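Local coordinates for protein LST4 (Kluyveromyces lactis, PDB 4ZY8) that probably acts in amino-acid uptake and in protein trafficking from the Golgi to the plasma membrane, represented here by the longin domain of this DENN-family protein, at residues A[96-101]-A[126-131]; A[47-52]-A[72-77]. All coordinates share one frame; numbering follows the deposited sequence.

Interaction 1 (A[96-101]-A[126-131]); sequences IAISCC and NTLLKY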
loop_
_atom_site.group_PDB
_atom_site.type_symbol
_atom_site.label_atom_id
_atom_site.label_comp_id
_atom_site.label_asym_id
_atom_site.label_seq_id
_atom_site.Cartn_x
_atom_site.Cartn_y
_atom_site.Cartn_z
ATOM N N ILE A 96 4.654 3.070 -7.635
ATOM C CA ILE A 96 4.900 2.547 -6.303
ATOM C C ILE A 96 3.550 2.266 -5.666
ATOM O O ILE A 96 2.619 3.062 -5.806
ATOM C CB ILE A 96 5.686 3.520 -5.421
ATOM C CG1 ILE A 96 7.095 3.733 -5.966
ATOM C CG2 ILE A 96 5.762 3.006 -3.997
ATOM C CD1 ILE A 96 7.902 4.723 -5.138
ATOM N N ALA A 97 3.439 1.153 -4.952
ATOM C CA ALA A 97 2.191 0.821 -4.296
ATOM C C ALA A 97 2.370 0.600 -2.791
ATOM O O ALA A 97 3.353 -0.004 -2.324
ATOM C CB ALA A 97 1.560 -0.406 -4.927
ATOM N N ILE A 98 1.411 1.129 -2.047
ATOM C CA ILE A 98 1.278 0.845 -0.627
ATOM C C ILE A 98 -0.033 0.095 -0.466
ATOM O O ILE A 98 -1.106 0.681 -0.654
ATOM C CB ILE A 98 1.280 2.126 0.221
ATOM C CG1 ILE A 98 2.534 2.948 -0.089
ATOM C CG2 ILE A 98 1.159 1.782 1.714
ATOM C CD1 ILE A 98 2.567 4.261 0.561
ATOM N N SER A 99 0.045 -1.202 -0.172
ATOM C CA SER A 99 -1.155 -2.049 -0.144
ATOM C C SER A 99 -1.360 -2.718 1.204
ATOM O O SER A 99 -0.408 -3.176 1.839
ATOM C CB SER A 99 -1.082 -3.146 -1.221
ATOM O OG SER A 99 -0.856 -2.632 -2.519
ATOM N N CYS A 100 -2.611 -2.881 1.597
ATOM C CA CYS A 100 -2.888 -3.464 2.888
ATOM C C CYS A 100 -4.023 -4.481 2.817
ATOM O O CYS A 100 -5.070 -4.201 2.236
ATOM C CB CYS A 100 -3.217 -2.361 3.898
ATOM S SG CYS A 100 -3.396 -2.951 5.617
ATOM N N CYS A 101 -3.797 -5.667 3.386
ATOM C CA CYS A 101 -4.848 -6.682 3.508
ATOM C C CYS A 101 -5.455 -6.645 4.903
ATOM O O CYS A 101 -4.729 -6.645 5.890
ATOM C CB CYS A 101 -4.305 -8.094 3.247
ATOM S SG CYS A 101 -3.315 -8.287 1.763
ATOM N N ASN A 126 3.953 10.830 0.714
ATOM C CA ASN A 126 4.979 11.884 0.872
ATOM C C ASN A 126 6.302 11.356 1.417
ATOM O O ASN A 126 7.375 11.826 1.041
ATOM C CB ASN A 126 4.553 12.992 1.872
ATOM C CG ASN A 126 3.386 13.825 1.378
ATOM O OD1 ASN A 126 3.128 13.901 0.176
ATOM N ND2 ASN A 126 2.710 14.510 2.315
ATOM N N THR A 127 6.212 10.411 2.350
ATOM C CA THR A 127 7.405 9.911 3.038
ATOM C C THR A 127 8.318 9.113 2.091
ATOM O O THR A 127 9.546 9.312 2.048
ATOM C CB THR A 127 7.002 9.059 4.251
ATOM O OG1 THR A 127 6.321 9.890 5.202
ATOM C CG2 THR A 127 8.244 8.447 4.931
ATOM N N LEU A 128 7.706 8.221 1.334
ATOM C CA LEU A 128 8.441 7.400 0.375
ATOM C C LEU A 128 9.015 8.270 -0.760
ATOM O O LEU A 128 10.125 8.029 -1.236
ATOM C CB LEU A 128 7.547 6.303 -0.177
ATOM C CG LEU A 128 7.073 5.257 0.844
ATOM C CD1 LEU A 128 6.197 4.189 0.193
ATOM C CD2 LEU A 128 8.229 4.608 1.626
ATOM N N LEU A 129 8.259 9.285 -1.188
ATOM C CA LEU A 129 8.755 10.193 -2.226
ATOM C C LEU A 129 9.966 10.990 -1.759
ATOM O O LEU A 129 10.892 11.219 -2.527
ATOM C CB LEU A 129 7.650 11.156 -2.694
ATOM C CG LEU A 129 6.540 10.485 -3.510
ATOM C CD1 LEU A 129 5.418 11.484 -3.864
ATOM C CD2 LEU A 129 7.148 9.848 -4.770
ATOM N N LYS A 130 9.975 11.384 -0.494
ATOM C CA LYS A 130 11.116 12.101 0.066
ATOM C C LYS A 130 12.374 11.242 0.130
ATOM O O LYS A 130 13.490 11.767 0.013
ATOM C CB LYS A 130 10.776 12.657 1.450
ATOM C CG LYS A 130 9.905 13.895 1.379
ATOM C CD LYS A 130 10.742 15.095 0.944
ATOM C CE LYS A 130 9.910 16.362 0.872
ATOM N NZ LYS A 130 10.585 17.393 0.018
ATOM N N TYR A 131 12.214 9.946 0.360
ATOM C CA TYR A 131 13.319 9.014 0.308
ATOM C C TYR A 131 13.945 9.041 -1.063
ATOM O O TYR A 131 15.131 9.082 -1.191
ATOM C CB TYR A 131 12.904 7.585 0.661
ATOM C CG TYR A 131 13.999 6.592 0.383
ATOM C CD1 TYR A 131 14.922 6.270 1.339
ATOM C CD2 TYR A 131 14.161 6.071 -0.867
ATOM C CE1 TYR A 131 15.943 5.400 1.067
ATOM C CE2 TYR A 131 15.162 5.203 -1.143
ATOM C CZ TYR A 131 16.050 4.876 -0.171
ATOM O OH TYR A 131 17.039 4.024 -0.448
#
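Leu128 and Ile98 meet tip to tip, methyl against methyl. The closest approach is 3.6 Å between Leu128 CD1 and Ile98 CD1, and Leu128 CD1 also lies 3.9 Å from Ile98 CG1, so one leucine methyl meets the outer end of the isoleucine. Two torsions set this up: chi1 of Ile98 (-55°) turns CG1 away from the carbonyl carbon, and chi2 (174°) then runs the chain out straight, carrying CD1 off the strand toward the helix. Ile96 packs less tightly, with its CG2 branch 4.4 Å from Leu128 CD1. Leu128 is thus the helix residue that reaches both isoleucines, which are two apart on the strand and so share a face. That face belongs to the central strand 95-103 of the five-stranded antiparallel sheet, in the 2-1-5-4-3 order of a longin domain, and helix 114-134 lies over it beside helix 150-166. Leu128 also touches Ile15 of strand 12-17, while Phe159 of helix 150-166 packs on Ile98. Despite this, the backbones stay well separated, 9.0 Å between Ile96 CA and Leu128 CA. The packing thins out toward Leu129, whose side chain stops 5.2 Å short of Ile96 CD1 with its CD2. On the outer side of the helix, Asn126 and Lys130 are turned to solvent.

Interaction 2 (A[47-52]-A[72-77]); sequences LNELKD and KVVKSA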
loop_
_atom_site.group_PDB
_atom_site.type_symbol
_atom_site.label_atom_id
_atom_site.label_comp_id
_atom_site.label_asym_id
_atom_site.label_seq_id
_atom_site.Cartn_x
_atom_site.Cartn_y
_atom_site.Cartn_z
ATOM N N LEU A 47 2.274 -14.225 -3.034
ATOM C CA LEU A 47 2.783 -12.991 -3.529
ATOM C C LEU A 47 2.508 -12.742 -4.969
ATOM O O LEU A 47 2.432 -11.628 -5.374
ATOM C CB LEU A 47 4.262 -12.942 -3.293
ATOM C CG LEU A 47 4.820 -11.553 -3.416
ATOM C CD1 LEU A 47 4.599 -10.779 -2.135
ATOM C CD2 LEU A 47 6.295 -11.665 -3.716
ATOM N N ASN A 48 2.363 -13.779 -5.759
ATOM C CA ASN A 48 2.109 -13.593 -7.176
ATOM C C ASN A 48 0.679 -13.215 -7.474
ATOM O O ASN A 48 0.397 -12.580 -8.455
ATOM C CB ASN A 48 2.470 -14.846 -7.941
ATOM C CG ASN A 48 3.920 -14.896 -8.312
ATOM O OD1 ASN A 48 4.445 -13.983 -8.910
ATOM N ND2 ASN A 48 4.570 -15.974 -7.957
ATOM N N GLU A 49 -0.220 -13.636 -6.616
ATOM C CA GLU A 49 -1.624 -13.283 -6.744
ATOM C C GLU A 49 -1.785 -11.822 -6.329
ATOM O O GLU A 49 -2.584 -11.094 -6.916
ATOM C CB GLU A 49 -2.502 -14.213 -5.909
ATOM C CG GLU A 49 -3.990 -13.915 -5.971
ATOM C CD GLU A 49 -4.806 -14.915 -5.162
ATOM O OE1 GLU A 49 -4.242 -15.967 -4.794
ATOM O OE2 GLU A 49 -6.002 -14.654 -4.896
ATOM N N LEU A 50 -1.022 -11.392 -5.323
ATOM C CA LEU A 50 -1.098 -9.999 -4.875
ATOM C C LEU A 50 -0.551 -9.022 -5.901
ATOM O O LEU A 50 -1.189 -8.010 -6.151
ATOM C CB LEU A 50 -0.383 -9.823 -3.535
ATOM C CG LEU A 50 -1.236 -10.380 -2.393
ATOM C CD1 LEU A 50 -0.498 -10.349 -1.090
ATOM C CD2 LEU A 50 -2.527 -9.581 -2.264
ATOM N N LYS A 51 0.590 -9.335 -6.523
ATOM C CA LYS A 51 1.163 -8.475 -7.570
ATOM C C LYS A 51 0.134 -8.186 -8.644
ATOM O O LYS A 51 0.078 -7.089 -9.197
ATOM C CB LYS A 51 2.391 -9.122 -8.225
ATOM C CG LYS A 51 3.580 -9.345 -7.298
ATOM C CD LYS A 51 4.522 -8.158 -7.296
ATOM C CE LYS A 51 5.858 -8.531 -6.669
ATOM N NZ LYS A 51 6.224 -9.934 -7.006
ATOM N N ASP A 52 -0.685 -9.190 -8.928
ATOM C CA ASP A 52 -1.724 -9.092 -9.940
ATOM C C ASP A 52 -2.883 -8.198 -9.454
ATOM O O ASP A 52 -3.379 -7.360 -10.200
ATOM C CB ASP A 52 -2.199 -10.497 -10.324
ATOM C CG ASP A 52 -3.184 -10.489 -11.476
ATOM O OD1 ASP A 52 -2.792 -10.048 -12.578
ATOM O OD2 ASP A 52 -4.320 -10.981 -11.302
ATOM N N LYS A 72 -10.332 -3.726 -3.251
ATOM C CA LYS A 72 -10.746 -4.976 -3.895
ATOM C C LYS A 72 -11.043 -6.069 -2.869
ATOM O O LYS A 72 -10.414 -6.124 -1.812
ATOM C CB LYS A 72 -9.673 -5.458 -4.871
ATOM N N VAL A 73 -11.974 -6.962 -3.181
ATOM C CA VAL A 73 -12.280 -8.063 -2.270
ATOM C C VAL A 73 -11.695 -9.382 -2.770
ATOM O O VAL A 73 -12.077 -9.867 -3.836
ATOM C CB VAL A 73 -13.799 -8.228 -2.075
ATOM C CG1 VAL A 73 -14.093 -9.449 -1.218
ATOM C CG2 VAL A 73 -14.392 -6.973 -1.451
ATOM N N VAL A 74 -10.772 -9.967 -2.007
ATOM C CA VAL A 74 -10.187 -11.229 -2.412
ATOM C C VAL A 74 -11.114 -12.286 -1.820
ATOM O O VAL A 74 -11.004 -12.616 -0.641
ATOM C CB VAL A 74 -8.735 -11.405 -1.909
ATOM C CG1 VAL A 74 -8.139 -12.686 -2.471
ATOM C CG2 VAL A 74 -7.881 -10.213 -2.320
ATOM N N LYS A 75 -12.025 -12.814 -2.629
ATOM C CA LYS A 75 -13.086 -13.699 -2.124
ATOM C C LYS A 75 -12.470 -14.997 -1.628
ATOM O O LYS A 75 -12.935 -15.595 -0.653
ATOM C CB LYS A 75 -14.132 -13.990 -3.202
ATOM N N SER A 76 -11.398 -15.404 -2.301
ATOM C CA SER A 76 -10.700 -16.643 -2.000
ATOM C C SER A 76 -10.065 -16.677 -0.614
ATOM O O SER A 76 -9.578 -17.730 -0.206
ATOM C CB SER A 76 -9.623 -16.894 -3.057
ATOM O OG SER A 76 -8.508 -16.034 -2.885
ATOM N N ALA A 77 -10.035 -15.539 0.085
ATOM C CA ALA A 77 -9.350 -15.443 1.381
ATOM C C ALA A 77 -10.078 -14.607 2.448
ATOM O O ALA A 77 -9.490 -14.303 3.493
ATOM C CB ALA A 77 -7.947 -14.904 1.186
#
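Glu49 stretches out from the first turn of helix 47-55 to the end of strand 68-74 and the turn after it, where its carboxylate meets Val74 and Ser76. Its chain is fully extended: CG is anti to the backbone N (chi1 180°) and the next torsion is anti as well, which gives the side chain its greatest reach. The last torsion is nearly eclipsed, with chi3 of -14° folding OE1 back beside CB, and this leaves OE2 as the leading atom. The distances agree: Glu49 OE2 is 3.5 Å from Ser76 OG, whereas Glu49 OE1 stays 4.7 Å from that hydroxyl oxygen. The same Glu49 OE2 lies 3.8 Å from Val74 CG1, and the two side chains cross obliquely. Val74 has CG1 anti to its own N, which directs that methyl to the carboxylate, while Val74 CG2 is the branch nearer Leu50, still a gap of 5.4 Å from Leu50 CD2. The chi1 of Ser76 (74°) turns OG toward Glu49. Ser76 is placed by a beta turn closed by Ala77 N to Val74 O at 3.2 Å, the link between strands 68-74 and 79-87 of the antiparallel sheet. One residue on from Glu49, Leu50 settles on Ile14 and Leu81, so the helix is seated on the sheet by its apolar side, as in a longin fold, and meets the turn of the hairpin through Glu49. The ends of Lys72 and Lys75 are not modelled, which leaves the local charge balance undecided; among the modelled atoms, a carboxylate oxygen beside a methyl and a hydroxyl makes a loose, weakly directional contact.

In the fold
Interactions 1 and 2 lie on opposite faces of one antiparallel sheet, their centres about 19 Å apart. In interaction 1 a C-terminal-half helix packs on the central strand, and the centre of the contact is about 6 Å from that of the chain; interaction 2, centred about 13 Å from it, joins helix 47-55 on the other face to the end of the edge strand 68-74. They do not touch, yet the nearest atoms come close: Cys101 SG, on the strand of 96-101, is 4.3 Å from Leu50 CD2 of 47-52. Along the chain they follow in series, 47-52 and 72-77 first, then 96-101 and 126-131. Together they bracket the helix-sheet-helix sandwich of the longin domain.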